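Local coordinates for protein receptor-type adenylate cyclase gresag 4.1 (Trypanosoma brucei, PDB 1FX2) that converts ATP to 3',5'-cyclic AMP and diphosphate through its class III cyclase catalytic domain, the part described here, and could act as a receptor for an unknown ligand, at residues V13-T18 / Y154-R159; P31-D36 / W90-L95; Q175-H180 / A225-D230; G200-R205 / V211-L216. One frame throughout, in Å; residues are numbered along the deposited sequence. Where two conformers were deposited one is given.

Contact 1 of 4, residues V13-T18 / Y154-R159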
# COMPACT_ATOMS: atom_id res chain seq x y z
N VAL A 13 18.79 -3.23 -2.32
CA VAL A 13 19.23 -1.87 -2.62
C VAL A 13 17.98 -0.99 -2.60
O VAL A 13 16.96 -1.36 -3.09
CB VAL A 13 19.84 -1.79 -4.02
CG1 VAL A 13 20.32 -0.38 -4.25
CG2 VAL A 13 21.09 -2.77 -4.14
N THR A 14 18.13 0.18 -2.00
CA THR A 14 17.03 1.17 -2.03
C THR A 14 17.38 2.17 -3.12
O THR A 14 18.52 2.69 -3.12
CB THR A 14 16.80 1.84 -0.74
OG1 THR A 14 16.40 0.85 0.22
CG2 THR A 14 15.65 2.82 -0.82
N LEU A 15 16.50 2.29 -4.14
CA LEU A 15 16.73 3.27 -5.23
C LEU A 15 15.75 4.40 -5.14
O LEU A 15 14.59 4.21 -4.82
CB LEU A 15 16.59 2.63 -6.60
CG LEU A 15 17.61 1.50 -6.82
CD1 LEU A 15 17.27 0.72 -8.11
CD2 LEU A 15 19.05 2.08 -6.85
N ILE A 16 16.28 5.59 -5.41
CA ILE A 16 15.46 6.83 -5.41
C ILE A 16 15.64 7.43 -6.79
O ILE A 16 16.75 7.58 -7.31
CB ILE A 16 16.06 7.85 -4.50
CG1 ILE A 16 16.25 7.31 -3.05
CG2 ILE A 16 15.11 9.05 -4.40
CD1 ILE A 16 17.07 8.30 -2.19
N PHE A 17 14.53 7.73 -7.46
CA PHE A 17 14.53 8.48 -8.72
C PHE A 17 13.83 9.78 -8.49
O PHE A 17 12.86 9.87 -7.73
CB PHE A 17 13.77 7.71 -9.87
CG PHE A 17 14.57 6.60 -10.43
CD1 PHE A 17 14.63 5.37 -9.79
CD2 PHE A 17 15.30 6.79 -11.58
CE1 PHE A 17 15.42 4.31 -10.29
CE2 PHE A 17 16.10 5.70 -12.09
CZ PHE A 17 16.14 4.46 -11.43
N THR A 18 14.35 10.84 -9.11
CA THR A 18 13.77 12.18 -8.97
C THR A 18 13.68 12.82 -10.34
O THR A 18 14.50 12.57 -11.25
CB THR A 18 14.59 13.12 -8.06
OG1 THR A 18 15.77 13.56 -8.75
CG2 THR A 18 14.98 12.45 -6.70
N TYR A 154 29.31 2.26 -10.04
CA TYR A 154 28.39 1.15 -10.01
C TYR A 154 27.01 1.48 -10.56
O TYR A 154 26.59 2.60 -10.49
CB TYR A 154 28.17 0.61 -8.59
CG TYR A 154 29.36 -0.10 -8.05
CD1 TYR A 154 30.44 0.62 -7.54
CD2 TYR A 154 29.39 -1.48 -8.04
CE1 TYR A 154 31.57 -0.04 -7.04
CE2 TYR A 154 30.52 -2.15 -7.54
CZ TYR A 154 31.57 -1.40 -7.05
OH TYR A 154 32.68 -2.04 -6.53
N ASP A 155 26.38 0.52 -11.17
CA ASP A 155 25.04 0.64 -11.72
C ASP A 155 24.17 -0.52 -11.32
O ASP A 155 24.65 -1.59 -10.88
CB ASP A 155 25.07 0.78 -13.23
CG ASP A 155 23.92 1.70 -13.79
OD1 ASP A 155 22.79 1.88 -13.18
OD2 ASP A 155 24.16 2.23 -14.89
N TYR A 156 22.87 -0.34 -11.51
CA TYR A 156 21.88 -1.29 -11.05
C TYR A 156 20.88 -1.58 -12.09
O TYR A 156 20.33 -0.64 -12.64
CB TYR A 156 21.22 -0.73 -9.75
CG TYR A 156 22.27 -0.35 -8.71
CD1 TYR A 156 22.98 0.88 -8.76
CD2 TYR A 156 22.67 -1.26 -7.75
CE1 TYR A 156 24.04 1.16 -7.93
CE2 TYR A 156 23.70 -1.00 -6.90
CZ TYR A 156 24.44 0.22 -6.97
OH TYR A 156 25.51 0.47 -6.20
N TYR A 157 20.59 -2.87 -12.28
CA TYR A 157 19.71 -3.34 -13.33
C TYR A 157 18.61 -4.26 -12.90
O TYR A 157 18.69 -4.95 -11.89
CB TYR A 157 20.56 -4.11 -14.38
CG TYR A 157 21.65 -3.24 -14.97
CD1 TYR A 157 22.96 -3.30 -14.50
CD2 TYR A 157 21.35 -2.34 -16.00
CE1 TYR A 157 23.96 -2.47 -15.06
CE2 TYR A 157 22.33 -1.53 -16.57
CZ TYR A 157 23.62 -1.60 -16.10
OH TYR A 157 24.59 -0.86 -16.73
N GLY A 158 17.61 -4.37 -13.77
CA GLY A 158 16.57 -5.30 -13.47
C GLY A 158 15.25 -4.74 -13.01
O GLY A 158 14.94 -3.58 -13.21
N ARG A 159 14.48 -5.62 -12.43
CA ARG A 159 13.17 -5.29 -11.96
C ARG A 159 13.16 -4.21 -10.90
O ARG A 159 12.24 -3.41 -10.88
CB ARG A 159 12.44 -6.53 -11.40
CG ARG A 159 12.07 -7.53 -12.54
CD ARG A 159 11.30 -8.80 -12.05
NE ARG A 159 9.92 -8.50 -11.60
CZ ARG A 159 8.88 -9.34 -11.66
NH1 ARG A 159 9.03 -10.57 -12.16
NH2 ARG A 159 7.68 -8.96 -11.21
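V13 and L15 meet the ring of Y156 where an inner strand, 13-20, of the class III cyclase sheet is flanked by a separate two-stranded antiparallel ribbon, 144-147 with 154-157. The contact illustrates how two segments of separate sheets can meet through apolar side chains alone, with no hydrogen bond between them. The apolar part is a pair of branched side chains laid against one aromatic ring. V13 touches with CG2, the methyl anti to its carbonyl carbon, which lies 4.2 Å from CE2 of Y156; the two side chains cross at about a right angle. L15, two residues on and on the same side of the strand, brings CD2 to 4.4 Å from CG of Y156, nearer the root of the ring. Both methyls approach obliquely. A67 of strand 63-68 also packs on L15 and Y156, while P161 and A164 of helix 159-169 touch L15, so the ring of Y156 is buried between its own ribbon and the sheet.

The polar bonds hold the tyrosine at its hydroxyl and at its backbone amide. The hydroxyl is hydrogen-bonded to the carbonyl of P6. D155, whose OD2 makes a salt bridge with K58, turns its OD1 to the amide of the next residue: N of Y156 donates to OD1 of D155 over 2.8 Å, reaching that oxygen on its anti side, 20° out of the carboxylate plane.

Contact 2 of 4, residues P31-D36 / W90-L95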
# COMPACT_ATOMS: atom_id res chain seq x y z
N PRO A 31 13.74 30.25 -20.10
CA PRO A 31 15.11 29.81 -20.49
C PRO A 31 16.25 30.59 -19.83
O PRO A 31 17.36 30.06 -19.71
CB PRO A 31 15.12 30.06 -22.03
CG PRO A 31 14.20 31.24 -22.14
CD PRO A 31 13.01 30.86 -21.25
N ASP A 32 15.99 31.78 -19.33
CA ASP A 32 16.99 32.56 -18.65
C ASP A 32 17.02 32.31 -17.12
O ASP A 32 17.92 32.71 -16.43
CB ASP A 32 16.71 34.04 -18.90
CG ASP A 32 17.05 34.47 -20.33
OD1 ASP A 32 17.79 33.76 -21.05
OD2 ASP A 32 16.59 35.56 -20.72
N LEU A 33 16.10 31.51 -16.62
CA LEU A 33 16.08 31.20 -15.16
C LEU A 33 16.43 29.74 -14.95
O LEU A 33 17.02 29.41 -13.94
CB LEU A 33 14.66 31.40 -14.54
CG LEU A 33 13.92 32.71 -14.69
CD1 LEU A 33 12.48 32.53 -14.10
CD2 LEU A 33 14.75 33.73 -13.91
N MET A 34 16.09 28.85 -15.89
CA MET A 34 16.28 27.42 -15.61
C MET A 34 17.75 26.97 -15.41
O MET A 34 18.03 26.12 -14.58
CB MET A 34 15.49 26.56 -16.64
CG MET A 34 13.99 26.58 -16.46
SD MET A 34 13.46 25.93 -14.84
CE MET A 34 13.58 24.17 -15.14
N PRO A 35 18.70 27.48 -16.20
CA PRO A 35 20.05 27.01 -15.90
C PRO A 35 20.48 27.19 -14.47
O PRO A 35 20.99 26.28 -13.84
CB PRO A 35 20.93 27.83 -16.89
CG PRO A 35 19.99 28.05 -18.08
CD PRO A 35 18.61 28.32 -17.43
N ASP A 36 20.22 28.38 -13.91
CA ASP A 36 20.63 28.61 -12.53
C ASP A 36 19.71 27.83 -11.54
O ASP A 36 20.25 27.32 -10.56
CB ASP A 36 20.45 30.08 -12.22
CG ASP A 36 21.51 30.98 -12.83
OD1 ASP A 36 22.53 30.52 -13.32
OD2 ASP A 36 21.31 32.21 -12.76
N TRP A 90 14.62 30.93 -4.36
CA TRP A 90 14.79 30.76 -5.81
C TRP A 90 14.97 32.08 -6.55
O TRP A 90 15.25 32.06 -7.76
CB TRP A 90 13.55 29.97 -6.40
CG TRP A 90 13.44 28.58 -5.85
CD1 TRP A 90 12.74 28.22 -4.76
CD2 TRP A 90 14.15 27.43 -6.29
NE1 TRP A 90 12.95 26.91 -4.45
CE2 TRP A 90 13.83 26.38 -5.38
CE3 TRP A 90 15.04 27.20 -7.37
CZ2 TRP A 90 14.36 25.09 -5.51
CZ3 TRP A 90 15.58 25.91 -7.49
CH2 TRP A 90 15.24 24.87 -6.57
N GLY A 91 14.73 33.18 -5.83
CA GLY A 91 14.98 34.50 -6.44
C GLY A 91 13.99 34.89 -7.51
O GLY A 91 14.22 35.89 -8.19
N THR A 92 12.85 34.20 -7.58
CA THR A 92 11.82 34.47 -8.55
C THR A 92 10.51 33.83 -8.11
O THR A 92 10.55 32.78 -7.47
CB THR A 92 12.21 33.90 -9.98
OG1 THR A 92 11.18 34.25 -10.90
CG2 THR A 92 12.31 32.35 -9.96
N ASN A 93 9.37 34.41 -8.54
CA ASN A 93 8.06 33.75 -8.31
C ASN A 93 7.61 33.20 -9.63
O ASN A 93 6.52 32.60 -9.70
CB ASN A 93 6.96 34.74 -7.86
CG ASN A 93 7.24 35.34 -6.51
OD1 ASN A 93 7.64 34.66 -5.57
ND2 ASN A 93 7.09 36.66 -6.43
N ALA A 94 8.45 33.29 -10.68
CA ALA A 94 7.97 32.88 -12.01
C ALA A 94 7.66 31.38 -12.15
O ALA A 94 6.79 30.98 -12.89
CB ALA A 94 8.95 33.26 -13.08
N LEU A 95 8.45 30.58 -11.50
CA LEU A 95 8.24 29.14 -11.56
C LEU A 95 6.94 28.73 -10.82
O LEU A 95 6.12 27.95 -11.38
CB LEU A 95 9.52 28.62 -10.92
CG LEU A 95 10.67 28.56 -11.92
CD1 LEU A 95 12.00 28.79 -11.25
CD2 LEU A 95 10.68 27.30 -12.69
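L33 reaches from the turn before helix 34-51 toward T92, just before helix 94-109, and A94, its first residue, a small example of how two helix beginnings are packed together by a leucine and a methionine next to it. Its CB points to the opposite segment, and CG follows anti to the carbonyl carbon (chi1 -55°). From there the branch CD1 does the touching: it lies 3.7 Å from CB of A94 and 3.9 Å from OG1 of T92, with CG2 of the same threonine only slightly farther, at 4.1 Å. Leucine and threonine meet tip to tip.

The threonine is itself held in place. Its OG1, turned anti to the backbone N (chi1 -178°), accepts from the amide N of A94 over 2.9 Å at an N-H...O angle of 163°, a capping bond at the start of the helix that fixes the rotation of the side chain. Deeper in, M34 brings SD to 3.8 Å from CD2 of L95.

That inner pair is buried against helix 23-29, where L26 touches both M34 and L95 and W27 also packs on M34. L132 adds to the cover over L95, and W90 lies on A37 and M44, so the contact joins the beginnings of helices 34-51 and 94-109 beside helix 23-29.

Contact 3 of 4, residues Q175-H180 / A225-D230. With SO4 (sulfate ion), chain B.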
# COMPACT_ATOMS: atom_id res chain seq x y z
N GLN A 175 5.66 15.48 -4.41
CA GLN A 175 5.17 14.25 -3.79
C GLN A 175 6.28 13.19 -3.84
O GLN A 175 7.04 13.09 -4.80
CB GLN A 175 3.97 13.76 -4.67
CG GLN A 175 3.13 12.62 -3.97
CD GLN A 175 1.91 12.31 -4.78
OE1 GLN A 175 1.91 12.42 -5.98
NE2 GLN A 175 0.85 11.84 -4.11
N VAL A 176 6.34 12.42 -2.75
CA VAL A 176 7.30 11.30 -2.63
C VAL A 176 6.48 10.03 -2.44
O VAL A 176 5.65 9.93 -1.52
CB VAL A 176 8.20 11.47 -1.37
CG1 VAL A 176 9.15 10.23 -1.23
CG2 VAL A 176 9.05 12.80 -1.52
N LEU A 177 6.64 9.09 -3.39
CA LEU A 177 5.98 7.78 -3.27
C LEU A 177 6.99 6.71 -2.96
O LEU A 177 8.14 6.73 -3.46
CB LEU A 177 5.37 7.41 -4.63
CG LEU A 177 4.25 8.39 -5.07
CD1 LEU A 177 3.67 7.89 -6.46
CD2 LEU A 177 3.11 8.56 -4.05
N MET A 178 6.58 5.78 -2.11
CA MET A 178 7.40 4.63 -1.76
C MET A 178 6.57 3.39 -2.04
O MET A 178 5.35 3.36 -1.73
CB MET A 178 7.76 4.63 -0.26
CG MET A 178 8.47 5.88 0.37
SD MET A 178 8.39 5.78 2.23
CE MET A 178 8.39 4.27 2.24
N THR A 179 7.18 2.34 -2.56
CA THR A 179 6.41 1.10 -2.69
C THR A 179 6.26 0.48 -1.30
O THR A 179 7.00 0.80 -0.36
CB THR A 179 7.20 0.06 -3.56
OG1 THR A 179 8.49 -0.12 -2.91
CG2 THR A 179 7.43 0.65 -4.98
N HIS A 180 5.35 -0.46 -1.20
CA HIS A 180 5.25 -1.16 0.07
C HIS A 180 6.54 -1.86 0.40
O HIS A 180 6.88 -1.99 1.56
CB HIS A 180 4.08 -2.16 -0.01
CG HIS A 180 3.82 -2.88 1.29
ND1 HIS A 180 4.25 -4.15 1.57
CD2 HIS A 180 3.20 -2.42 2.40
CE1 HIS A 180 3.90 -4.45 2.82
NE2 HIS A 180 3.26 -3.41 3.33
N ALA A 225 -3.09 16.16 -6.39
CA ALA A 225 -4.08 15.59 -7.31
C ALA A 225 -3.87 14.08 -7.40
O ALA A 225 -2.95 13.52 -6.85
CB ALA A 225 -3.79 16.18 -8.67
N ALA A 226 -4.66 13.42 -8.24
CA ALA A 226 -4.49 12.03 -8.48
C ALA A 226 -3.11 11.75 -9.05
O ALA A 226 -2.41 12.61 -9.67
CB ALA A 226 -5.62 11.59 -9.48
N LEU A 227 -2.71 10.49 -8.92
CA LEU A 227 -1.43 10.04 -9.48
C LEU A 227 -1.45 10.23 -11.01
O LEU A 227 -2.52 10.18 -11.65
CB LEU A 227 -1.14 8.60 -9.11
CG LEU A 227 -0.93 8.45 -7.63
CD1 LEU A 227 -0.48 6.97 -7.34
CD2 LEU A 227 0.16 9.45 -7.09
N ARG A 228 -0.27 10.46 -11.59
CA ARG A 228 -0.20 10.71 -13.02
C ARG A 228 0.01 9.37 -13.74
O ARG A 228 1.08 9.08 -14.20
CB ARG A 228 0.98 11.65 -13.31
CG ARG A 228 0.98 12.89 -12.42
CD ARG A 228 2.19 13.83 -12.68
NE ARG A 228 1.89 14.96 -13.56
CZ ARG A 228 2.77 15.45 -14.45
NH1 ARG A 228 3.97 14.88 -14.58
NH2 ARG A 228 2.49 16.58 -15.10
N LEU A 229 -1.07 8.65 -13.96
CA LEU A 229 -0.96 7.36 -14.61
C LEU A 229 -0.45 7.51 -16.05
O LEU A 229 0.16 6.59 -16.60
CB LEU A 229 -2.27 6.59 -14.49
CG LEU A 229 -2.66 6.49 -13.00
CD1 LEU A 229 -3.96 5.70 -12.88
CD2 LEU A 229 -1.54 5.87 -12.11
N ASP A 230 -0.66 8.70 -16.61
CA ASP A 230 -0.12 9.06 -17.93
C ASP A 230 1.31 9.50 -17.53
O ASP A 230 1.51 10.52 -16.85
CB ASP A 230 -0.94 10.23 -18.49
CG ASP A 230 -0.35 10.82 -19.77
OD1 ASP A 230 0.26 10.04 -20.55
OD2 ASP A 230 -0.48 12.05 -19.99
S SO4 B . 6.61 15.72 -16.96
O1 SO4 B . 6.33 16.70 -17.98
O2 SO4 B . 7.95 15.13 -17.09
O3 SO4 B . 6.42 16.31 -15.66
O4 SO4 B . 5.61 14.64 -17.11
O HOH W 1 -2.06 11.60 -5.06
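A buried water joins A225 to Q175: it donates to O of A225 over 2.8 Å and accepts from NE2 of Q175 over 3.1 Å. The bridge helps lay the irregular tail that follows strand 211-216 of the cyclase sheet against strand 176-179. The amide of Q175 is buried yet well supplied, for N172 N donates to its OE1.

The packing is carried by L227, whose CD2 touches Q175, just before strand 176-179, and L177 within it. The leucine crosses the extended side chain of Q175 at about a right angle, its CD2 3.6 Å from OE1 of Q175. It meets L177 tip to tip, CD2 of L227 lying 3.9 Å from CD1 of L177. L199 of strand 196-202 touches both Q175 and L177, and V202 packs on L227, which places the leucine beside strand 196-202 at the sheet's edge.

R228, the next residue, is the centre of an inverse gamma turn and holds a sulfate ion, probably from the crystallisation liquor, that is bound as well by S22 N and R135 NH1. The sulfur lies in the guanidinium plane at its edge, and NH1 of R228 donates to sulfate O3 and O4 over 3.0 Å each, at N-H...O angles of 150° and 139°.

Contact 4 of 4, residues G200-R205 / V211-L216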
# COMPACT_ATOMS: atom_id res chain seq x y z
N GLY A 200 -3.22 2.80 -1.81
CA GLY A 200 -3.82 1.57 -2.41
C GLY A 200 -2.87 0.75 -3.29
O GLY A 200 -1.72 0.51 -2.91
N ASP A 201 -3.28 0.47 -4.53
CA ASP A 201 -2.42 -0.21 -5.55
C ASP A 201 -2.61 0.44 -6.89
O ASP A 201 -3.72 0.78 -7.28
CB ASP A 201 -2.58 -1.73 -5.77
CG ASP A 201 -3.52 -2.42 -4.84
OD1 ASP A 201 -4.04 -1.79 -3.89
OD2 ASP A 201 -3.75 -3.65 -5.07
N VAL A 202 -1.51 0.55 -7.62
CA VAL A 202 -1.47 1.21 -8.90
C VAL A 202 -0.90 0.28 -9.96
O VAL A 202 0.15 -0.37 -9.77
CB VAL A 202 -0.53 2.51 -8.83
CG1 VAL A 202 -0.52 3.21 -10.13
CG2 VAL A 202 -0.97 3.44 -7.71
N ALA A 203 -1.64 0.10 -11.07
CA ALA A 203 -1.11 -0.68 -12.17
C ALA A 203 -0.10 0.20 -12.89
O ALA A 203 -0.42 1.29 -13.29
CB ALA A 203 -2.24 -1.06 -13.15
N LEU A 204 1.12 -0.31 -13.01
CA LEU A 204 2.25 0.36 -13.66
C LEU A 204 2.56 -0.35 -14.98
O LEU A 204 2.73 -1.58 -15.03
CB LEU A 204 3.53 0.31 -12.80
CG LEU A 204 3.54 0.96 -11.40
CD1 LEU A 204 4.82 0.68 -10.62
CD2 LEU A 204 3.32 2.41 -11.49
N ARG A 205 2.79 0.44 -16.03
CA ARG A 205 3.13 -0.13 -17.32
C ARG A 205 4.42 -0.93 -17.23
O ARG A 205 5.38 -0.51 -16.59
CB ARG A 205 3.25 0.99 -18.37
CG ARG A 205 1.88 1.58 -18.79
N VAL A 211 1.05 -2.28 -7.90
CA VAL A 211 1.97 -1.97 -6.82
C VAL A 211 1.27 -1.10 -5.77
O VAL A 211 0.72 -0.06 -6.10
CB VAL A 211 3.19 -1.20 -7.39
CG1 VAL A 211 4.16 -0.78 -6.25
CG2 VAL A 211 3.95 -2.15 -8.34
N LYS A 212 1.37 -1.52 -4.50
CA LYS A 212 0.75 -0.77 -3.40
C LYS A 212 1.73 0.40 -3.10
O LYS A 212 2.91 0.10 -2.83
CB LYS A 212 0.61 -1.69 -2.18
CG LYS A 212 -0.58 -2.65 -2.24
CD LYS A 212 -0.21 -4.04 -2.79
CE LYS A 212 -1.47 -4.86 -3.14
NZ LYS A 212 -1.05 -6.23 -3.60
N MET A 213 1.22 1.62 -3.20
CA MET A 213 1.98 2.85 -3.04
C MET A 213 1.69 3.54 -1.75
O MET A 213 0.54 3.52 -1.26
CB MET A 213 1.63 3.86 -4.13
CG MET A 213 1.95 3.48 -5.46
SD MET A 213 3.73 3.30 -5.54
CE MET A 213 3.68 2.73 -7.26
N TYR A 214 2.72 4.16 -1.16
CA TYR A 214 2.58 4.93 0.02
C TYR A 214 3.14 6.32 -0.25
O TYR A 214 4.25 6.45 -0.76
CB TYR A 214 3.35 4.26 1.17
CG TYR A 214 2.66 3.02 1.66
CD1 TYR A 214 2.75 1.84 0.93
CD2 TYR A 214 1.77 3.10 2.72
CE1 TYR A 214 1.92 0.76 1.24
CE2 TYR A 214 0.96 2.00 3.05
CZ TYR A 214 1.07 0.89 2.27
OH TYR A 214 0.24 -0.19 2.62
N GLN A 215 2.39 7.31 0.17
CA GLN A 215 2.85 8.71 0.05
C GLN A 215 3.59 9.03 1.31
O GLN A 215 3.02 8.95 2.42
CB GLN A 215 1.61 9.57 -0.14
CG GLN A 215 1.90 11.08 -0.01
CD GLN A 215 0.64 11.87 -0.18
OE1 GLN A 215 0.08 12.46 0.81
NE2 GLN A 215 0.06 11.77 -1.33
N LEU A 216 4.83 9.49 1.16
CA LEU A 216 5.59 9.97 2.35
C LEU A 216 5.23 11.38 2.58
O LEU A 216 5.54 12.25 1.71
CB LEU A 216 7.13 9.79 2.06
CG LEU A 216 8.03 10.38 3.16
CD1 LEU A 216 7.99 9.38 4.35
CD2 LEU A 216 9.45 10.34 2.63
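V202 and V211 exchange two backbone hydrogen bonds, each 2.8 Å long, V202 N to V211 O and V211 N to V202 O. They form an antiparallel hydrogen-bonded pair in the beta hairpin of strands 196-202 and 211-216, at the margin of the cyclase sheet. The second bond is the straighter, with an N-H...O angle of 174°.

Next come the charges. D201 and K212 lie side by side and point the same way. OD2 of D201 lies 3.2 Å from CE of K212 but 4.0 Å from NZ of K212, too far for a salt bridge although some attraction probably remains. The ammonium instead donates to the carbonyl of N217 of the second subunit. Q79 of that subunit packs on K212, and Q193, also of that subunit, packs on D201, so this face of the hairpin meets the second subunit of the assembly.

V202, L204, V211 and M213 pack on the other face, where M163 of helix 159-169 touches L204 and V211, and T167 touches M213. V202 crosses M213 at about a right angle, its CG2 3.7 Å from CG of M213. L204 approaches V211 obliquely, placing its CD1 3.7 Å from CG2 of V211 and 4.1 Å from CE of M213.

Three of the four contacts are built on one sheet of the cyclase domain: contact 1 through strand 13-20, contacts 3 and 4 through adjacent strands 176-179 and 211-216. The backbones of these two are probably hydrogen-bonded (M178 N to Y214 O, 2.8 Å), and contacts 3 and 4 have centres about 7 Å apart. Contact 1 is about 18 Å from each, centre to centre. Contact 2 stands apart among helices, about 30 Å from contact 1 between centres, across the chain's centre from contacts 1 and 4. Along the chain, contact 2 nests within contact 1, contact 4 within contact 3. Contact 2 is near the predicted magnesium ligand D62, about 6 Å from M34 between side chains.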